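Local coordinates for protein prolyl oligopeptidase (PDB 1YR2) that probably cleaves oligopeptides on the carboxyl side of proline, far more readily than of alanine, as a serine peptidase of the S9A family, at residues V464-K469 against I552-W557; V599-M604 against P663-K668. One frame throughout, in Å; residues are numbered along the deposited sequence.

Contact 1 of 2, residues V464-K469 against I552-W557; sequences VFYPSK and IAAGEW
Strand 459-467, at the outer edge of the mixed sheet in the alpha/beta-hydrolase domain, is covered here by helix 544-560, and Y466 and V464 of the strand meet W557, A554 and A553 of the helix. The strand and helix segments run at 113° to each other, their axes 8.7 Å apart. W557 is the platform. Its CG is anti to the backbone N (chi1 -170°), which swings the indole toward the strand, and two aliphatic groups sit over a ring face: V464 CG2 lies 4.1 Å from the centroid of the six-membered ring, and Y466 CB 3.9 Å from that of the five-membered ring, both CH-pi contacts. Beside them V464 CG1 reaches W557 CH2 at 3.8 Å. The Y466 ring then leans over the helix backbone, where A554 CA stands 4.0 Å from its centroid, over a face and displaced toward the rim. A554 CB packs under the phenol end, 3.4 Å from Y466 OH, while A553 CB touches Y466 CE1 at 3.8 Å. The hydroxyl is not left to apolar neighbours, since it hydrogen-bonds the backbone O of D550, one turn back in the same helix; D550 OD1 in turn holds S468 OG. An alanine in place of Y466 would keep the CB over the indole but would probably open a gap above A553 and A554 and leave the D550 carbonyl without this partner. The segments meet without a hydrogen bond of their own: a helix packed on the edge of the central sheet of an alpha/beta-hydrolase fold.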
# COMPACT_ATOMS: atom_id res chain seq x y z
N VAL A 464 11.08 14.78 8.96
CA VAL A 464 12.25 15.08 9.74
C VAL A 464 13.09 13.83 9.84
O VAL A 464 12.64 12.74 9.52
CB VAL A 464 11.90 15.64 11.15
CG1 VAL A 464 11.08 16.93 10.99
CG2 VAL A 464 11.15 14.61 12.01
N PHE A 465 14.31 14.00 10.29
CA PHE A 465 15.19 12.87 10.52
C PHE A 465 15.75 13.04 11.92
O PHE A 465 16.46 14.00 12.16
CB PHE A 465 16.31 12.86 9.47
CG PHE A 465 15.79 12.78 8.06
CD1 PHE A 465 15.47 13.94 7.36
CD2 PHE A 465 15.64 11.55 7.43
CE1 PHE A 465 14.96 13.86 6.04
CE2 PHE A 465 15.11 11.46 6.15
CZ PHE A 465 14.77 12.61 5.44
N TYR A 466 15.53 12.08 12.81
CA TYR A 466 15.93 12.24 14.21
C TYR A 466 16.87 11.11 14.62
O TYR A 466 16.73 10.00 14.14
CB TYR A 466 14.67 12.20 15.09
CG TYR A 466 13.99 10.86 15.10
CD1 TYR A 466 14.33 9.87 16.05
CD2 TYR A 466 12.98 10.56 14.19
CE1 TYR A 466 13.66 8.62 16.06
CE2 TYR A 466 12.34 9.31 14.20
CZ TYR A 466 12.71 8.35 15.11
OH TYR A 466 12.07 7.12 15.14
N PRO A 467 17.85 11.40 15.50
CA PRO A 467 18.76 10.35 16.00
C PRO A 467 18.10 9.41 17.03
O PRO A 467 17.39 9.82 17.96
CB PRO A 467 19.98 11.15 16.55
CG PRO A 467 19.41 12.49 16.98
CD PRO A 467 18.11 12.72 16.13
N SER A 468 18.30 8.12 16.81
CA SER A 468 17.93 7.12 17.77
C SER A 468 19.07 7.03 18.80
O SER A 468 20.05 7.76 18.69
CB SER A 468 17.69 5.77 17.07
OG SER A 468 17.19 4.83 17.97
N LYS A 469 18.92 6.14 19.76
CA LYS A 469 19.86 5.95 20.85
C LYS A 469 21.29 5.78 20.38
O LYS A 469 22.20 6.42 20.88
CB LYS A 469 19.48 4.69 21.64
CG LYS A 469 20.30 4.49 22.88
CD LYS A 469 19.60 3.52 23.82
CE LYS A 469 20.52 3.15 25.00
NZ LYS A 469 20.15 1.77 25.43
N ILE A 552 10.65 4.93 20.69
CA ILE A 552 10.74 5.73 21.89
C ILE A 552 11.44 7.07 21.55
O ILE A 552 11.00 8.11 22.00
CB ILE A 552 11.51 4.95 22.95
CG1 ILE A 552 10.58 3.94 23.64
CG2 ILE A 552 12.06 5.88 24.01
CD1 ILE A 552 11.36 2.87 24.40
N ALA A 553 12.54 7.03 20.81
CA ALA A 553 13.19 8.26 20.41
C ALA A 553 12.32 9.17 19.55
O ALA A 553 12.47 10.42 19.63
CB ALA A 553 14.53 7.96 19.72
N ALA A 554 11.42 8.59 18.74
CA ALA A 554 10.48 9.38 17.97
C ALA A 554 9.56 10.16 18.92
O ALA A 554 9.34 11.37 18.72
CB ALA A 554 9.58 8.48 17.06
N GLY A 555 9.00 9.46 19.91
CA GLY A 555 8.14 10.05 20.92
C GLY A 555 8.83 11.18 21.69
O GLY A 555 8.32 12.29 21.84
N GLU A 556 10.08 10.94 22.08
CA GLU A 556 10.87 11.95 22.76
C GLU A 556 11.09 13.20 21.91
O GLU A 556 11.06 14.31 22.42
CB GLU A 556 12.20 11.35 23.24
CG GLU A 556 11.98 10.36 24.36
CD GLU A 556 13.24 9.69 24.85
OE1 GLU A 556 14.12 9.32 24.03
OE2 GLU A 556 13.34 9.53 26.09
N TRP A 557 11.34 12.99 20.62
CA TRP A 557 11.68 14.04 19.68
C TRP A 557 10.47 14.95 19.52
O TRP A 557 10.61 16.16 19.49
CB TRP A 557 12.07 13.46 18.31
CG TRP A 557 12.63 14.47 17.40
CD1 TRP A 557 13.95 14.78 17.24
CD2 TRP A 557 11.90 15.36 16.57
NE1 TRP A 557 14.07 15.79 16.33
CE2 TRP A 557 12.83 16.17 15.90
CE3 TRP A 557 10.52 15.55 16.31
CZ2 TRP A 557 12.45 17.17 15.00
CZ3 TRP A 557 10.14 16.54 15.40
CH2 TRP A 557 11.10 17.36 14.79

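Contact 2 of 2, residues V599-M604 against P663-K668; sequences VGVMDM and PGHSFK. Unlike the reference sequence in segment 663-668: F667 (reference Leu).
H665 and D603 carry the direct polar link between the loop after strand 594-598 and helix 664-675. D603 N donates to H665 ND1 over 3.0 Å, close to straight at 161° and near the imidazole plane, so ND1 serves as acceptor and the bond helps fix the ring's rotation. A salt bridge follows one turn along the helix: K668 NZ lies 2.8 Å from D603 OD2 and meets its anti lone pair. D603 CG is anti to the backbone N (chi1 -173°), carrying the carboxylate out to the lysine, while OD1 accepts a hydrogen bond from L605 N further along its loop. K668 NZ also bridges E65 and D59, so this buried ammonium is shared among three carboxylates, which would probably favour its charged form.

Water makes a second link. One molecule joins G600 O, 2.9 Å away, to S666 OG; another accepts from G600 N and contacts the same hydroxyl at 2.8 Å. Both polar atoms of the G600 backbone are thus tied to one serine without touching it directly.

Van der Waals contacts fill in around the histidine, the tightest G600 O against H665 CB at 3.2 Å. V601 CA stands over a face of the H665 imidazole, 4.2 Å from the ring centroid, with V601 CG1 near CE1. M602 CB rests against H665 O at 3.6 Å, its thioether bending away from the helix.

The loop lies at the C-terminal edge of the parallel strands of the alpha/beta-hydrolase fold, where active-site loops gather: V599 touches D658 and S575, of a GxSxG sequence consistent with a nucleophile elbow.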
# COMPACT_ATOMS: atom_id res chain seq x y z
N VAL A 599 -4.41 -6.34 17.50
CA VAL A 599 -4.01 -7.68 17.12
C VAL A 599 -2.53 -7.97 17.33
O VAL A 599 -1.82 -8.49 16.43
CB VAL A 599 -4.50 -8.05 15.66
CG1 VAL A 599 -6.07 -8.01 15.62
CG2 VAL A 599 -3.97 -7.13 14.62
N GLY A 600 -2.05 -7.61 18.52
CA GLY A 600 -0.61 -7.55 18.77
C GLY A 600 -0.08 -8.95 19.11
O GLY A 600 -0.82 -9.78 19.68
N VAL A 601 1.15 -9.22 18.72
CA VAL A 601 1.85 -10.44 19.14
C VAL A 601 2.44 -10.24 20.56
O VAL A 601 3.59 -9.86 20.71
CB VAL A 601 2.99 -10.82 18.12
CG1 VAL A 601 3.49 -12.18 18.39
CG2 VAL A 601 2.47 -10.73 16.66
N MET A 602 1.65 -10.50 21.59
CA MET A 602 1.98 -10.10 22.96
C MET A 602 2.75 -11.16 23.75
O MET A 602 3.52 -10.80 24.62
CB MET A 602 0.72 -9.66 23.71
CG MET A 602 -0.06 -8.54 22.99
SD MET A 602 1.04 -7.14 22.44
CE MET A 602 -0.10 -5.76 22.78
N ASP A 603 2.55 -12.44 23.43
CA ASP A 603 3.33 -13.49 24.04
C ASP A 603 4.40 -13.98 23.04
O ASP A 603 4.15 -14.81 22.17
CB ASP A 603 2.44 -14.63 24.52
CG ASP A 603 3.22 -15.69 25.33
OD1 ASP A 603 4.48 -15.80 25.16
OD2 ASP A 603 2.65 -16.47 26.12
N MET A 604 5.56 -13.39 23.16
CA MET A 604 6.68 -13.62 22.24
C MET A 604 7.45 -14.87 22.58
O MET A 604 8.40 -15.23 21.88
CB MET A 604 7.60 -12.41 22.30
CG MET A 604 7.00 -11.15 21.71
SD MET A 604 6.53 -11.31 19.97
CE MET A 604 8.05 -11.73 19.19
N PRO A 663 -6.19 -14.42 18.97
CA PRO A 663 -6.61 -13.40 19.93
C PRO A 663 -6.11 -13.65 21.34
O PRO A 663 -6.03 -12.71 22.16
CB PRO A 663 -8.15 -13.45 19.87
CG PRO A 663 -8.47 -14.17 18.61
CD PRO A 663 -7.33 -15.15 18.38
N GLY A 664 -5.75 -14.90 21.64
CA GLY A 664 -5.18 -15.22 22.91
C GLY A 664 -4.04 -14.34 23.35
O GLY A 664 -3.87 -14.13 24.55
N HIS A 665 -3.21 -13.86 22.42
CA HIS A 665 -2.17 -12.90 22.75
C HIS A 665 -2.78 -11.67 23.45
O HIS A 665 -2.35 -11.27 24.53
CB HIS A 665 -1.42 -12.41 21.49
CG HIS A 665 -0.52 -13.42 20.86
ND1 HIS A 665 0.71 -13.75 21.39
CD2 HIS A 665 -0.64 -14.13 19.71
CE1 HIS A 665 1.29 -14.65 20.60
NE2 HIS A 665 0.50 -14.87 19.55
N SER A 666 -3.77 -11.06 22.81
CA SER A 666 -4.44 -9.87 23.34
C SER A 666 -5.21 -10.17 24.64
O SER A 666 -5.26 -9.37 25.54
CB SER A 666 -5.36 -9.27 22.30
OG SER A 666 -4.66 -8.59 21.29
N PHE A 667 -5.86 -11.32 24.70
CA PHE A 667 -6.63 -11.68 25.85
C PHE A 667 -5.70 -11.80 27.05
O PHE A 667 -6.01 -11.26 28.11
CB PHE A 667 -7.35 -13.01 25.63
CG PHE A 667 -8.44 -13.02 24.57
CD1 PHE A 667 -8.87 -11.87 23.90
CD2 PHE A 667 -9.03 -14.26 24.23
CE1 PHE A 667 -9.82 -11.94 22.94
CE2 PHE A 667 -10.01 -14.34 23.26
CZ PHE A 667 -10.43 -13.19 22.64
N LYS A 668 -4.58 -12.53 26.93
CA LYS A 668 -3.69 -12.77 28.10
C LYS A 668 -3.01 -11.47 28.53
O LYS A 668 -2.83 -11.22 29.72
CB LYS A 668 -2.60 -13.80 27.77
CG LYS A 668 -3.18 -15.22 27.59
CD LYS A 668 -2.11 -16.29 27.79
CE LYS A 668 -0.86 -16.00 27.01
NZ LYS A 668 0.06 -17.15 27.03
O HOH W 1 -3.66 -10.44 19.75
O HOH W 2 -3.30 -6.22 20.71

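Overall arrangement
Both contacts belong to the alpha/beta-hydrolase domain and hang on the same eight-stranded mixed sheet, with centres 27 Å apart and nearest atoms about 14 Å apart. Along the chain they come in series: contact 1 closes before contact 2 opens. Contact 1 sits at the sheet's outermost strand, 459-467, against helix 544-560. Contact 2 lies toward the other edge of the sheet, at its sixth and seventh strands in order, where the loop after strand 594-598 meets helix 664-675, which follows strand 649-654. Strand 569-574 and helix 576-587 fall between them in sequence. Contact 1 thus fastens a helix to the sheet edge, whereas contact 2 lies beside what is probably the nucleophile turn.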